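Local coordinates for outer membrane protein SusF (Bacteroides thetaiotaomicron, PDB 4FE9) that binds starch at the cell surface through carbohydrate-binding modules, before the starch is moved into the periplasm for degradation, at residues Y154-F159 with N165-M170; V109-K114 with A247-F252; A383-Q388 with R413-P418; P368-M373 with V458-G463. One frame throughout, in Å; residues are numbered along the deposited sequence.

Contact 1: residues Y154-F159 with N165-M170. With GLC (alpha-D-glucopyranose), chain B.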
loop_
_atom_site.group_PDB
_atom_site.type_symbol
_atom_site.label_atom_id
_atom_site.label_comp_id
_atom_site.label_asym_id
_atom_site.label_seq_id
_atom_site.Cartn_x
_atom_site.Cartn_y
_atom_site.Cartn_z
ATOM N N TYR A 154 -13.993 12.919 13.415
ATOM C CA TYR A 154 -15.008 11.911 13.681
ATOM C C TYR A 154 -15.725 11.498 12.367
ATOM O O TYR A 154 -15.881 12.331 11.453
ATOM C CB TYR A 154 -16.015 12.475 14.662
ATOM C CG TYR A 154 -15.472 12.597 16.044
ATOM C CD1 TYR A 154 -14.614 13.641 16.384
ATOM C CD2 TYR A 154 -15.789 11.656 17.026
ATOM C CE1 TYR A 154 -14.099 13.757 17.677
ATOM C CE2 TYR A 154 -15.312 11.783 18.325
ATOM C CZ TYR A 154 -14.448 12.817 18.641
ATOM O OH TYR A 154 -13.920 12.908 19.910
ATOM N N ILE A 155 -16.134 10.229 12.273
ATOM C CA ILE A 155 -17.065 9.798 11.222
ATOM C C ILE A 155 -18.481 9.758 11.758
ATOM O O ILE A 155 -18.741 9.215 12.861
ATOM C CB ILE A 155 -16.720 8.420 10.685
ATOM C CG1 ILE A 155 -15.277 8.367 10.184
ATOM C CG2 ILE A 155 -17.742 7.965 9.616
ATOM C CD1 ILE A 155 -15.063 9.080 8.915
ATOM N N VAL A 156 -19.408 10.270 10.953
ATOM C CA VAL A 156 -20.827 10.171 11.213
ATOM C C VAL A 156 -21.484 9.715 9.876
ATOM O O VAL A 156 -21.189 10.273 8.822
ATOM C CB VAL A 156 -21.391 11.568 11.607
ATOM C CG1 VAL A 156 -22.902 11.566 11.680
ATOM C CG2 VAL A 156 -20.821 12.011 12.925
ATOM N N GLY A 157 -22.355 8.715 9.922
ATOM C CA GLY A 157 -23.054 8.265 8.718
ATOM C C GLY A 157 -24.245 7.371 8.993
ATOM O O GLY A 157 -24.780 7.364 10.107
ATOM N N ASP A 158 -24.770 6.755 7.930
ATOM C CA ASP A 158 -25.942 5.862 8.057
ATOM C C ASP A 158 -25.623 4.760 9.067
ATOM O O ASP A 158 -26.483 4.369 9.839
ATOM C CB ASP A 158 -26.323 5.215 6.721
ATOM C CG ASP A 158 -26.610 6.252 5.590
ATOM O OD1 ASP A 158 -26.268 5.960 4.422
ATOM O OD2 ASP A 158 -27.343 7.217 5.827
ATOM N N PHE A 159 -24.364 4.316 9.107
ATOM C CA PHE A 159 -24.001 3.188 9.943
ATOM C C PHE A 159 -23.863 3.519 11.408
ATOM O O PHE A 159 -23.993 2.632 12.260
ATOM C CB PHE A 159 -22.765 2.424 9.400
ATOM C CG PHE A 159 -21.436 3.141 9.632
ATOM C CD1 PHE A 159 -20.639 2.810 10.715
ATOM C CD2 PHE A 159 -20.956 4.067 8.707
ATOM C CE1 PHE A 159 -19.422 3.474 10.936
ATOM C CE2 PHE A 159 -19.755 4.719 8.908
ATOM C CZ PHE A 159 -18.988 4.436 10.029
ATOM N N ASN A 165 -23.768 12.076 19.457
ATOM C CA ASN A 165 -23.521 10.954 20.389
ATOM C C ASN A 165 -23.024 9.712 19.698
ATOM O O ASN A 165 -22.339 8.920 20.300
ATOM C CB ASN A 165 -24.772 10.605 21.229
ATOM C CG ASN A 165 -25.156 11.709 22.211
ATOM O OD1 ASN A 165 -24.295 12.467 22.698
ATOM N ND2 ASN A 165 -26.466 11.854 22.450
ATOM N N SER A 166 -23.416 9.514 18.438
ATOM C CA SER A 166 -23.035 8.280 17.700
ATOM C C SER A 166 -21.714 8.413 16.929
ATOM O O SER A 166 -21.245 7.434 16.322
ATOM C CB SER A 166 -24.139 7.862 16.736
ATOM O OG SER A 166 -25.402 7.938 17.367
ATOM N N ALA A 167 -21.173 9.628 16.865
ATOM C CA ALA A 167 -19.961 9.880 16.037
ATOM C C ALA A 167 -18.799 9.006 16.485
ATOM O O ALA A 167 -18.653 8.750 17.640
ATOM C CB ALA A 167 -19.578 11.343 16.081
ATOM N N GLN A 168 -18.099 8.402 15.544
ATOM C CA GLN A 168 -16.993 7.534 15.882
ATOM C C GLN A 168 -15.649 8.192 15.604
ATOM O O GLN A 168 -15.421 8.690 14.501
ATOM C CB GLN A 168 -17.106 6.231 15.116
ATOM C CG GLN A 168 -18.244 5.330 15.660
ATOM C CD GLN A 168 -18.361 4.016 14.899
ATOM O OE1 GLN A 168 -17.371 3.506 14.375
ATOM N NE2 GLN A 168 -19.561 3.417 14.914
ATOM N N GLN A 169 -14.767 8.220 16.602
ATOM C CA GLN A 169 -13.490 8.921 16.448
ATOM C C GLN A 169 -12.528 8.144 15.571
ATOM O O GLN A 169 -12.298 6.963 15.793
ATOM C CB GLN A 169 -12.820 9.225 17.800
ATOM C CG GLN A 169 -11.731 10.276 17.668
ATOM C CD GLN A 169 -11.212 10.767 19.003
ATOM O OE1 GLN A 169 -11.459 10.155 20.038
ATOM N NE2 GLN A 169 -10.398 11.800 18.968
ATOM N N MET A 170 -11.865 8.856 14.673
ATOM C CA MET A 170 -10.802 8.274 13.857
ATOM C C MET A 170 -9.488 8.176 14.642
ATOM O O MET A 170 -9.200 9.045 15.454
ATOM C CB MET A 170 -10.596 9.138 12.606
ATOM C CG MET A 170 -11.905 9.405 11.844
ATOM S SD MET A 170 -11.621 10.054 10.171
ATOM C CE MET A 170 -11.064 8.567 9.322
HETATM C C1 GLC B . -26.648 11.990 3.694
HETATM C C2 GLC B . -26.514 12.132 2.207
HETATM C C3 GLC B . -27.857 11.976 1.526
HETATM C C4 GLC B . -28.583 10.733 2.020
HETATM C C5 GLC B . -28.384 10.360 3.298
HETATM C C6 GLC B . -29.094 9.130 3.790
HETATM O O2 GLC B . -25.980 13.435 1.920
HETATM O O3 GLC B . -27.637 11.941 0.122
HETATM O O4 GLC B . -29.970 10.565 1.604
HETATM O O5 GLC B . -27.164 10.715 4.002
HETATM O O6 GLC B . -28.282 8.005 3.447
#
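Val156 CG2 and Ala167 CB meet at 3.5 Å, tighter than usual van der Waals contact. Beside them, Ile155 and Gln168 form an antiparallel hydrogen-bonded pair. Ile155 N donates a hydrogen bond to Gln168 O (2.8 Å), and Gln168 N donates one to Ile155 O (2.9 Å). On the buried side Ile155 CD1 packs on Met170 SD (3.8 Å). The two strands, 153-157 and 168-172, make a beta hairpin in carbohydrate-binding module 1. The solvent-facing side is that of Tyr154 and Gln169, where Gln169 is exposed. With CG anti to the backbone N (chi1 -164°), the Gln169 chain runs extended along the ring. Gln169 CG lies over one face of the Tyr154 ring, 4.0 Å from its centroid, a CH-pi contact. The amide plane of Gln169 and the ring plane are 8° apart, nearly parallel. A serine at Tyr154 would probably leave the Gln169 chain without its ring and free to turn. Past the strand end, Asp158 OD2 accepts a 2.7 Å bond from O6 of the bound glucose and is also held by Trp162.

Contact 2: residues V109-K114 with A247-F252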
loop_
_atom_site.group_PDB
_atom_site.type_symbol
_atom_site.label_atom_id
_atom_site.label_comp_id
_atom_site.label_asym_id
_atom_site.label_seq_id
_atom_site.Cartn_x
_atom_site.Cartn_y
_atom_site.Cartn_z
ATOM N N VAL A 109 0.813 23.683 -1.552
ATOM C CA VAL A 109 2.257 23.676 -1.828
ATOM C C VAL A 109 2.461 24.156 -3.294
ATOM O O VAL A 109 1.648 23.819 -4.188
ATOM C CB VAL A 109 2.802 22.198 -1.696
ATOM C CG1 VAL A 109 4.234 22.095 -2.201
ATOM C CG2 VAL A 109 2.704 21.722 -0.219
ATOM N N VAL A 110 3.567 24.844 -3.566
ATOM C CA VAL A 110 3.875 25.249 -4.970
ATOM C C VAL A 110 4.151 24.027 -5.877
ATOM O O VAL A 110 5.058 23.236 -5.615
ATOM C CB VAL A 110 5.064 26.234 -5.040
ATOM C CG1 VAL A 110 5.344 26.616 -6.479
ATOM C CG2 VAL A 110 4.770 27.477 -4.198
ATOM N N ARG A 111 3.291 23.823 -6.870
ATOM C CA ARG A 111 3.393 22.643 -7.746
ATOM C C ARG A 111 3.897 23.065 -9.118
ATOM O O ARG A 111 3.355 23.972 -9.732
ATOM C CB ARG A 111 2.010 21.965 -7.918
ATOM C CG ARG A 111 1.395 21.477 -6.613
ATOM C CD ARG A 111 2.224 20.350 -6.015
ATOM N NE ARG A 111 1.460 19.684 -4.960
ATOM C CZ ARG A 111 1.976 18.824 -4.093
ATOM N NH1 ARG A 111 3.294 18.555 -4.109
ATOM N NH2 ARG A 111 1.173 18.221 -3.205
ATOM N N GLU A 112 4.876 22.351 -9.620
ATOM C CA GLU A 112 5.346 22.579 -10.965
ATOM C C GLU A 112 4.447 21.890 -12.035
ATOM O O GLU A 112 4.045 20.732 -11.892
ATOM C CB GLU A 112 6.760 22.076 -11.109
ATOM C CG GLU A 112 7.249 22.143 -12.522
ATOM C CD GLU A 112 8.743 22.422 -12.591
ATOM O OE1 GLU A 112 9.472 21.940 -11.686
ATOM O OE2 GLU A 112 9.169 23.191 -13.495
ATOM N N LEU A 113 4.172 22.628 -13.103
ATOM C CA LEU A 113 3.489 22.098 -14.252
ATOM C C LEU A 113 4.377 22.292 -15.492
ATOM O O LEU A 113 4.662 23.416 -15.884
ATOM C CB LEU A 113 2.191 22.840 -14.459
ATOM C CG LEU A 113 1.166 22.796 -13.322
ATOM C CD1 LEU A 113 0.071 23.834 -13.555
ATOM C CD2 LEU A 113 0.582 21.374 -13.243
ATOM N N LYS A 114 4.673 21.189 -16.162
ATOM C CA LYS A 114 5.369 21.197 -17.407
ATOM C C LYS A 114 4.347 21.099 -18.563
ATOM O O LYS A 114 3.476 20.247 -18.554
ATOM C CB LYS A 114 6.377 20.046 -17.411
ATOM C CG LYS A 114 7.125 19.818 -18.699
ATOM C CD LYS A 114 8.209 18.719 -18.489
ATOM C CE LYS A 114 8.020 17.526 -19.448
ATOM N NZ LYS A 114 6.897 16.621 -19.022
ATOM N N ALA A 247 -5.192 14.172 6.066
ATOM C CA ALA A 247 -5.552 15.543 6.343
ATOM C C ALA A 247 -4.432 16.528 5.934
ATOM O O ALA A 247 -4.463 17.711 6.320
ATOM C CB ALA A 247 -5.896 15.716 7.816
ATOM N N PHE A 248 -3.466 16.050 5.151
ATOM C CA PHE A 248 -2.476 16.943 4.548
ATOM C C PHE A 248 -2.742 17.091 3.043
ATOM O O PHE A 248 -2.981 18.202 2.562
ATOM C CB PHE A 248 -1.050 16.418 4.792
ATOM C CG PHE A 248 0.023 17.208 4.070
ATOM C CD1 PHE A 248 0.340 18.504 4.483
ATOM C CD2 PHE A 248 0.573 16.727 2.871
ATOM C CE1 PHE A 248 1.271 19.278 3.782
ATOM C CE2 PHE A 248 1.507 17.493 2.151
ATOM C CZ PHE A 248 1.863 18.780 2.621
ATOM N N ASN A 249 -2.870 15.948 2.360
ATOM C CA ASN A 249 -3.315 15.909 0.955
ATOM C C ASN A 249 -4.823 16.033 0.740
ATOM O O ASN A 249 -5.256 16.314 -0.366
ATOM C CB ASN A 249 -2.794 14.661 0.265
ATOM C CG ASN A 249 -1.301 14.596 0.277
ATOM O OD1 ASN A 249 -0.628 15.517 -0.223
ATOM N ND2 ASN A 249 -0.760 13.624 1.011
ATOM N N TYR A 250 -5.598 15.951 1.832
ATOM C CA TYR A 250 -7.109 15.950 1.774
ATOM C C TYR A 250 -7.690 14.947 0.789
ATOM O O TYR A 250 -8.244 15.314 -0.246
ATOM C CB TYR A 250 -7.668 17.339 1.543
ATOM C CG TYR A 250 -7.766 18.117 2.803
ATOM C CD1 TYR A 250 -6.616 18.649 3.400
ATOM C CD2 TYR A 250 -8.943 18.102 3.547
ATOM C CE1 TYR A 250 -6.669 19.232 4.683
ATOM C CE2 TYR A 250 -9.008 18.698 4.817
ATOM C CZ TYR A 250 -7.868 19.199 5.398
ATOM O OH TYR A 250 -7.974 19.849 6.605
ATOM N N ARG A 251 -7.446 13.692 1.065
ATOM C CA ARG A 251 -7.942 12.616 0.242
ATOM C C ARG A 251 -8.491 11.577 1.207
ATOM O O ARG A 251 -8.033 11.506 2.354
ATOM C CB ARG A 251 -6.791 11.986 -0.549
ATOM C CG ARG A 251 -6.616 12.601 -1.975
ATOM C CD ARG A 251 -6.103 11.544 -3.001
ATOM N NE ARG A 251 -6.531 11.898 -4.343
ATOM C CZ ARG A 251 -7.305 11.148 -5.108
ATOM N NH1 ARG A 251 -7.576 9.902 -4.763
ATOM N NH2 ARG A 251 -7.646 11.582 -6.308
ATOM N N PHE A 252 -9.391 10.715 0.707
ATOM C CA PHE A 252 -9.940 9.632 1.506
ATOM C C PHE A 252 -9.927 8.372 0.674
ATOM O O PHE A 252 -9.960 8.437 -0.568
ATOM C CB PHE A 252 -11.352 9.973 1.929
ATOM C CG PHE A 252 -12.366 9.862 0.812
ATOM C CD1 PHE A 252 -12.754 10.994 0.093
ATOM C CD2 PHE A 252 -12.892 8.617 0.453
ATOM C CE1 PHE A 252 -13.672 10.892 -0.968
ATOM C CE2 PHE A 252 -13.784 8.489 -0.604
ATOM C CZ PHE A 252 -14.192 9.624 -1.316
HETATM O O HOH W 1 1.982 16.030 -1.392
#
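Val109 CG2 touches Phe248 CZ at 4.2 Å, with the two side chains crossing at about a right angle. It is the one apolar touch between 109-114 and 247-252. The other link runs through Arg111. From its CB, CG stands beside the backbone N (chi1 -60°), the chain bends once at chi2 (-66°) and then runs extended. The Arg111 side chain touches Thr99 of helix 92-102 and Tyr103. Val109 CB sits over the centre of one face of the Arg111 guanidinium, 4.2 Å from its plane. At the tip, Arg111 NH2 donates a hydrogen bond to a water at 3.0 Å, which lies in the guanidinium plane. The water in turn donates to Asn249 OD1 at 2.9 Å. The direct gap from Arg111 NH2 to Asn249 OD1 is 4.4 Å. The strongest partner of Asn249 is Ser105, which bonds OD1; Asp246 OD2 also bonds ND2. Asn249 belongs to the turn between strands 241-246 and 251-256, where Tyr250 and Arg251 both face Asp246 in a G1 beta bulge. One apolar touch and one water bridge thus imply a light, partly hydrated junction between the start of strand 111-122, with the loop before it, and a turn of carbohydrate-binding module 1.

Contact 3: residues A383-Q388 with R413-P418. With NA (sodium ion), chain I.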
loop_
_atom_site.group_PDB
_atom_site.type_symbol
_atom_site.label_atom_id
_atom_site.label_comp_id
_atom_site.label_asym_id
_atom_site.label_seq_id
_atom_site.Cartn_x
_atom_site.Cartn_y
_atom_site.Cartn_z
ATOM N N ALA A 383 20.053 -10.926 26.097
ATOM C CA ALA A 383 20.387 -10.740 24.702
ATOM C C ALA A 383 19.419 -11.546 23.889
ATOM O O ALA A 383 19.340 -12.746 24.053
ATOM C CB ALA A 383 21.811 -11.212 24.437
ATOM N N GLN A 384 18.645 -10.866 23.040
ATOM C CA GLN A 384 17.527 -11.493 22.313
ATOM C C GLN A 384 17.712 -11.388 20.812
ATOM O O GLN A 384 17.895 -10.298 20.294
ATOM C CB GLN A 384 16.190 -10.821 22.695
ATOM C CG GLN A 384 15.588 -11.288 24.018
ATOM C CD GLN A 384 14.333 -10.478 24.393
ATOM O OE1 GLN A 384 13.562 -10.075 23.520
ATOM N NE2 GLN A 384 14.171 -10.188 25.671
ATOM N N LEU A 385 17.439 -12.486 20.116
ATOM C CA LEU A 385 17.516 -12.521 18.655
ATOM C C LEU A 385 18.948 -12.219 18.163
ATOM O O LEU A 385 19.132 -11.583 17.134
ATOM C CB LEU A 385 16.511 -11.518 18.019
ATOM C CG LEU A 385 14.990 -11.702 18.174
ATOM C CD1 LEU A 385 14.222 -10.630 17.346
ATOM C CD2 LEU A 385 14.542 -13.083 17.782
ATOM N N VAL A 386 19.950 -12.632 18.938
ATOM C CA VAL A 386 21.337 -12.320 18.597
ATOM C C VAL A 386 21.994 -13.467 17.876
ATOM O O VAL A 386 21.392 -14.530 17.691
ATOM C CB VAL A 386 22.159 -11.931 19.835
ATOM C CG1 VAL A 386 21.744 -10.556 20.321
ATOM C CG2 VAL A 386 21.987 -12.996 20.953
ATOM N N GLU A 387 23.150 -13.179 17.282
ATOM C CA GLU A 387 23.845 -14.127 16.396
ATOM C C GLU A 387 24.107 -15.504 17.060
ATOM O O GLU A 387 24.034 -16.537 16.404
ATOM C CB GLU A 387 25.174 -13.503 15.934
ATOM C CG GLU A 387 25.870 -14.227 14.780
ATOM C CD GLU A 387 27.080 -13.426 14.240
ATOM O OE1 GLU A 387 27.534 -12.483 14.940
ATOM O OE2 GLU A 387 27.551 -13.726 13.111
ATOM N N GLN A 388 24.444 -15.498 18.344
ATOM C CA GLN A 388 24.747 -16.742 19.075
ATOM C C GLN A 388 23.519 -17.637 19.253
ATOM O O GLN A 388 23.638 -18.885 19.357
ATOM C CB GLN A 388 25.338 -16.418 20.443
ATOM C CG GLN A 388 26.487 -15.415 20.400
ATOM C CD GLN A 388 26.014 -14.042 20.061
ATOM O OE1 GLN A 388 25.248 -13.859 19.113
ATOM N NE2 GLN A 388 26.420 -13.058 20.859
ATOM N N ARG A 413 12.370 -21.622 24.692
ATOM C CA ARG A 413 11.567 -20.871 23.740
ATOM C C ARG A 413 12.283 -20.779 22.382
ATOM O O ARG A 413 13.535 -20.729 22.325
ATOM C CB ARG A 413 11.269 -19.469 24.290
ATOM C CG ARG A 413 10.571 -19.457 25.646
ATOM C CD ARG A 413 9.078 -19.901 25.532
ATOM N NE ARG A 413 8.183 -18.794 25.105
ATOM C CZ ARG A 413 7.651 -17.878 25.924
ATOM N NH1 ARG A 413 8.022 -17.819 27.202
ATOM N NH2 ARG A 413 6.810 -16.954 25.441
ATOM N N ILE A 414 11.509 -20.860 21.301
ATOM C CA ILE A 414 12.048 -20.767 19.930
ATOM C C ILE A 414 11.162 -19.788 19.133
ATOM O O ILE A 414 9.913 -19.779 19.298
ATOM C CB ILE A 414 12.004 -22.134 19.214
ATOM C CG1 ILE A 414 12.349 -23.273 20.192
ATOM C CG2 ILE A 414 12.954 -22.144 17.979
ATOM C CD1 ILE A 414 11.942 -24.649 19.680
ATOM N N CYS A 415 11.784 -18.982 18.266
ATOM C CA CYS A 415 11.020 -18.148 17.345
ATOM C C CYS A 415 11.702 -17.907 15.982
ATOM O O CYS A 415 12.876 -18.280 15.769
ATOM C CB CYS A 415 10.655 -16.811 17.993
ATOM S SG CYS A 415 12.068 -15.679 18.163
ATOM N N VAL A 416 10.915 -17.387 15.042
ATOM C CA VAL A 416 11.425 -16.509 13.986
ATOM C C VAL A 416 11.012 -15.078 14.298
ATOM O O VAL A 416 10.341 -14.832 15.299
ATOM C CB VAL A 416 10.853 -16.906 12.620
ATOM C CG1 VAL A 416 11.260 -18.345 12.266
ATOM C CG2 VAL A 416 9.333 -16.778 12.636
ATOM N N ASN A 417 11.493 -14.126 13.504
ATOM C CA ASN A 417 11.052 -12.744 13.609
ATOM C C ASN A 417 11.131 -12.063 12.233
ATOM O O ASN A 417 12.162 -11.555 11.862
ATOM C CB ASN A 417 11.934 -11.977 14.612
ATOM C CG ASN A 417 11.515 -10.489 14.769
ATOM O OD1 ASN A 417 12.341 -9.570 14.606
ATOM N ND2 ASN A 417 10.239 -10.259 15.162
ATOM N N PRO A 418 10.010 -12.019 11.499
ATOM C CA PRO A 418 9.997 -11.323 10.189
ATOM C C PRO A 418 10.334 -9.826 10.273
ATOM O O PRO A 418 10.157 -9.194 11.318
ATOM C CB PRO A 418 8.556 -11.529 9.688
ATOM C CG PRO A 418 7.997 -12.683 10.577
ATOM C CD PRO A 418 8.673 -12.500 11.888
HETATM NA NA NA I . 19.789 -14.839 24.433
#
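Ala383 O binds the sodium ion at 2.2 Å. Four more ligands complete the site: the backbone oxygens of Tyr378 and Gly380, Ser377 OG and Asp389 OD2. The site lies in the long loop after strand 371-374 of carbohydrate-binding module 3, an Ig-like beta sandwich to which strand 410-415 also belongs. A short way along the same loop, Leu385 leans onto Cys415 and Asn417. Leu385 adopts a left-handed backbone conformation, with phi 61° and psi 33°, and its CB points toward the other segment. The two methyls then part. Leu385 CD2 meets Cys415 SG at 3.6 Å, and Leu385 CD1 meets the amide of Asn417. Cys415 SG stands between its backbone N and carbonyl carbon (chi1 73°), which turns the sulfur to the loop. Tyr371 and Met373 of the neighbouring strand also touch Leu385, and Trp426 touches Cys415, so the leucine end lies in a mostly apolar setting. The main part of the packing falls on this one side chain, and no hydrogen bond crosses between the two segments. The contact therefore lays the sodium-bearing loop on the sheet by side-chain packing. The Asn417 and Leu385 side chains cross at about a right angle. Asn417 ND2 makes weak bonds to Val421 O and Ser422 O, while Asn417 OD1 rests 3.5 Å from Leu385 CD1.

Contact 4: residues P368-M373 with V458-G463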
loop_
_atom_site.group_PDB
_atom_site.type_symbol
_atom_site.label_atom_id
_atom_site.label_comp_id
_atom_site.label_asym_id
_atom_site.label_seq_id
_atom_site.Cartn_x
_atom_site.Cartn_y
_atom_site.Cartn_z
ATOM N N PRO A 368 15.899 -17.656 6.550
ATOM C CA PRO A 368 15.257 -18.577 7.513
ATOM C C PRO A 368 15.962 -18.574 8.851
ATOM O O PRO A 368 16.594 -19.557 9.196
ATOM C CB PRO A 368 15.436 -19.929 6.854
ATOM C CG PRO A 368 16.753 -19.810 6.161
ATOM C CD PRO A 368 16.809 -18.369 5.640
ATOM N N ASN A 369 15.970 -17.425 9.528
ATOM C CA ASN A 369 16.646 -17.281 10.820
ATOM C C ASN A 369 15.752 -17.733 11.971
ATOM O O ASN A 369 14.742 -17.073 12.283
ATOM C CB ASN A 369 17.031 -15.836 11.056
ATOM C CG ASN A 369 18.138 -15.379 10.144
ATOM O OD1 ASN A 369 18.745 -16.189 9.457
ATOM N ND2 ASN A 369 18.252 -14.082 9.974
ATOM N N VAL A 370 16.071 -18.888 12.543
ATOM C CA VAL A 370 15.341 -19.399 13.708
ATOM C C VAL A 370 16.196 -19.163 14.932
ATOM O O VAL A 370 17.431 -19.293 14.875
ATOM C CB VAL A 370 15.058 -20.889 13.562
ATOM C CG1 VAL A 370 14.320 -21.446 14.814
ATOM C CG2 VAL A 370 14.274 -21.144 12.356
ATOM N N TYR A 371 15.572 -18.728 16.019
ATOM C CA TYR A 371 16.321 -18.281 17.185
ATOM C C TYR A 371 15.932 -19.025 18.458
ATOM O O TYR A 371 14.742 -19.140 18.793
ATOM C CB TYR A 371 16.139 -16.806 17.402
ATOM C CG TYR A 371 16.759 -15.918 16.333
ATOM C CD1 TYR A 371 18.063 -15.442 16.472
ATOM C CD2 TYR A 371 15.969 -15.395 15.293
ATOM C CE1 TYR A 371 18.581 -14.507 15.590
ATOM C CE2 TYR A 371 16.483 -14.487 14.396
ATOM C CZ TYR A 371 17.793 -14.042 14.548
ATOM O OH TYR A 371 18.314 -13.147 13.649
ATOM N N LEU A 372 16.949 -19.388 19.239
ATOM C CA LEU A 372 16.763 -19.771 20.624
ATOM C C LEU A 372 16.514 -18.554 21.487
ATOM O O LEU A 372 17.198 -17.526 21.364
ATOM C CB LEU A 372 17.975 -20.547 21.126
ATOM C CG LEU A 372 17.760 -21.383 22.388
ATOM C CD1 LEU A 372 16.808 -22.580 22.097
ATOM C CD2 LEU A 372 19.125 -21.881 22.932
ATOM N N MET A 373 15.509 -18.644 22.351
ATOM C CA MET A 373 15.163 -17.531 23.226
ATOM C C MET A 373 15.067 -18.009 24.665
ATOM O O MET A 373 14.707 -19.151 24.923
ATOM C CB MET A 373 13.817 -16.918 22.810
ATOM C CG MET A 373 13.774 -16.496 21.359
ATOM S SD MET A 373 14.596 -14.920 21.162
ATOM C CE MET A 373 13.642 -13.836 22.245
ATOM N N VAL A 458 18.017 -28.139 20.376
ATOM C CA VAL A 458 16.754 -28.465 19.646
ATOM C C VAL A 458 17.039 -28.937 18.214
ATOM O O VAL A 458 17.834 -28.330 17.531
ATOM C CB VAL A 458 15.802 -27.212 19.554
ATOM C CG1 VAL A 458 14.478 -27.605 18.950
ATOM C CG2 VAL A 458 15.614 -26.578 20.908
ATOM N N TYR A 459 16.254 -29.901 17.719
ATOM C CA TYR A 459 16.313 -30.307 16.306
ATOM C C TYR A 459 14.957 -30.153 15.624
ATOM O O TYR A 459 13.993 -30.813 16.006
ATOM C CB TYR A 459 16.796 -31.778 16.166
ATOM C CG TYR A 459 18.171 -32.042 16.762
ATOM C CD1 TYR A 459 19.266 -32.340 15.950
ATOM C CD2 TYR A 459 18.379 -31.959 18.127
ATOM C CE1 TYR A 459 20.532 -32.482 16.488
ATOM C CE2 TYR A 459 19.626 -32.133 18.674
ATOM C CZ TYR A 459 20.695 -32.418 17.856
ATOM O OH TYR A 459 21.916 -32.613 18.419
ATOM N N LEU A 460 14.926 -29.422 14.504
ATOM C CA LEU A 460 13.668 -29.163 13.799
ATOM C C LEU A 460 13.708 -29.659 12.380
ATOM O O LEU A 460 14.534 -29.210 11.576
ATOM C CB LEU A 460 13.347 -27.665 13.790
ATOM C CG LEU A 460 13.378 -26.933 15.125
ATOM C CD1 LEU A 460 13.502 -25.443 14.909
ATOM C CD2 LEU A 460 12.130 -27.260 15.914
ATOM N N ASN A 461 12.739 -30.477 12.026
ATOM C CA ASN A 461 12.507 -30.791 10.647
ATOM C C ASN A 461 11.254 -30.112 10.137
ATOM O O ASN A 461 10.154 -30.624 10.300
ATOM C CB ASN A 461 12.394 -32.302 10.467
ATOM C CG ASN A 461 12.381 -32.712 9.017
ATOM O OD1 ASN A 461 11.826 -32.013 8.163
ATOM N ND2 ASN A 461 12.891 -33.905 8.742
ATOM N N PHE A 462 11.423 -28.975 9.476
ATOM C CA PHE A 462 10.281 -28.208 9.023
ATOM C C PHE A 462 9.573 -28.878 7.900
ATOM O O PHE A 462 8.377 -28.694 7.725
ATOM C CB PHE A 462 10.687 -26.807 8.616
ATOM C CG PHE A 462 10.951 -25.913 9.755
ATOM C CD1 PHE A 462 9.903 -25.379 10.487
ATOM C CD2 PHE A 462 12.239 -25.503 10.039
ATOM C CE1 PHE A 462 10.148 -24.526 11.548
ATOM C CE2 PHE A 462 12.495 -24.618 11.068
ATOM C CZ PHE A 462 11.443 -24.111 11.821
ATOM N N GLY A 463 10.294 -29.709 7.151
ATOM C CA GLY A 463 9.668 -30.487 6.072
ATOM C C GLY A 463 8.702 -31.502 6.640
ATOM O O GLY A 463 7.646 -31.764 6.071
#
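Val370 faces Leu460 of strand 458-461 and Phe462 just after it, and each of its methyls has its own partner. Val370 CG1 meets Leu460 CD1 tip to tip at 4.1 Å. Val370 CG2 lies beside the Phe462 ring, equally far from CE2 and CZ, at 4.1 Å each, and the two side chains slide past each other in opposite directions. The valine is the bump, and the leucine tip and the ring form the two sides of the hollow that takes it. Val370 CG1 is anti to the backbone N (chi1 178°), which sends one branch to each partner. A second, slacker fit lies further along, where Leu372 CD1 approaches Val458 CG2 at 4.3 Å. The pattern is that of a beta sandwich. Alternate residues, Val370 and Leu372 on one side and Val458, Leu460 and Phe462 on the other, meet across the space between two sheets. The backbones stay well apart, with CA atoms of Leu372 and Val458 8.7 Å from each other. The short segments run nearly antiparallel, 160° apart. The contact is all apolar and mostly buried. Around it, Ile414 of strand 410-415 touches Val370 and Val458. Phe431 and Ile433 of strand 430-434 pack on Leu460. Phe462 meets Phe401 of strand 401-402 edge-to-face, and Ile438 and Tyr440 of strand 437-440 touch it.

Overall arrangement
The four contacts fall into two groups along the elongated chain. Contact 1 and segment 247-252 of contact 2 reach one antiparallel sheet in carbohydrate-binding module 1. The two contacts have centres about 27 Å apart and nearest atoms about 8 Å apart. Along the chain, contact 1 lies between the two segments of contact 2, which lightly bridges to the preceding mixed sheet. Contacts 3 and 4 come later, essentially in module 3, with centres about 10 Å apart. They touch where strands 371-374 and 410-415 pair. Contact 3 again falls between the two segments of contact 4. Centres of the two groups lie about 43 to 49 Å apart, consistent with modules 1 and 3 being separate units, module 2 between them in sequence.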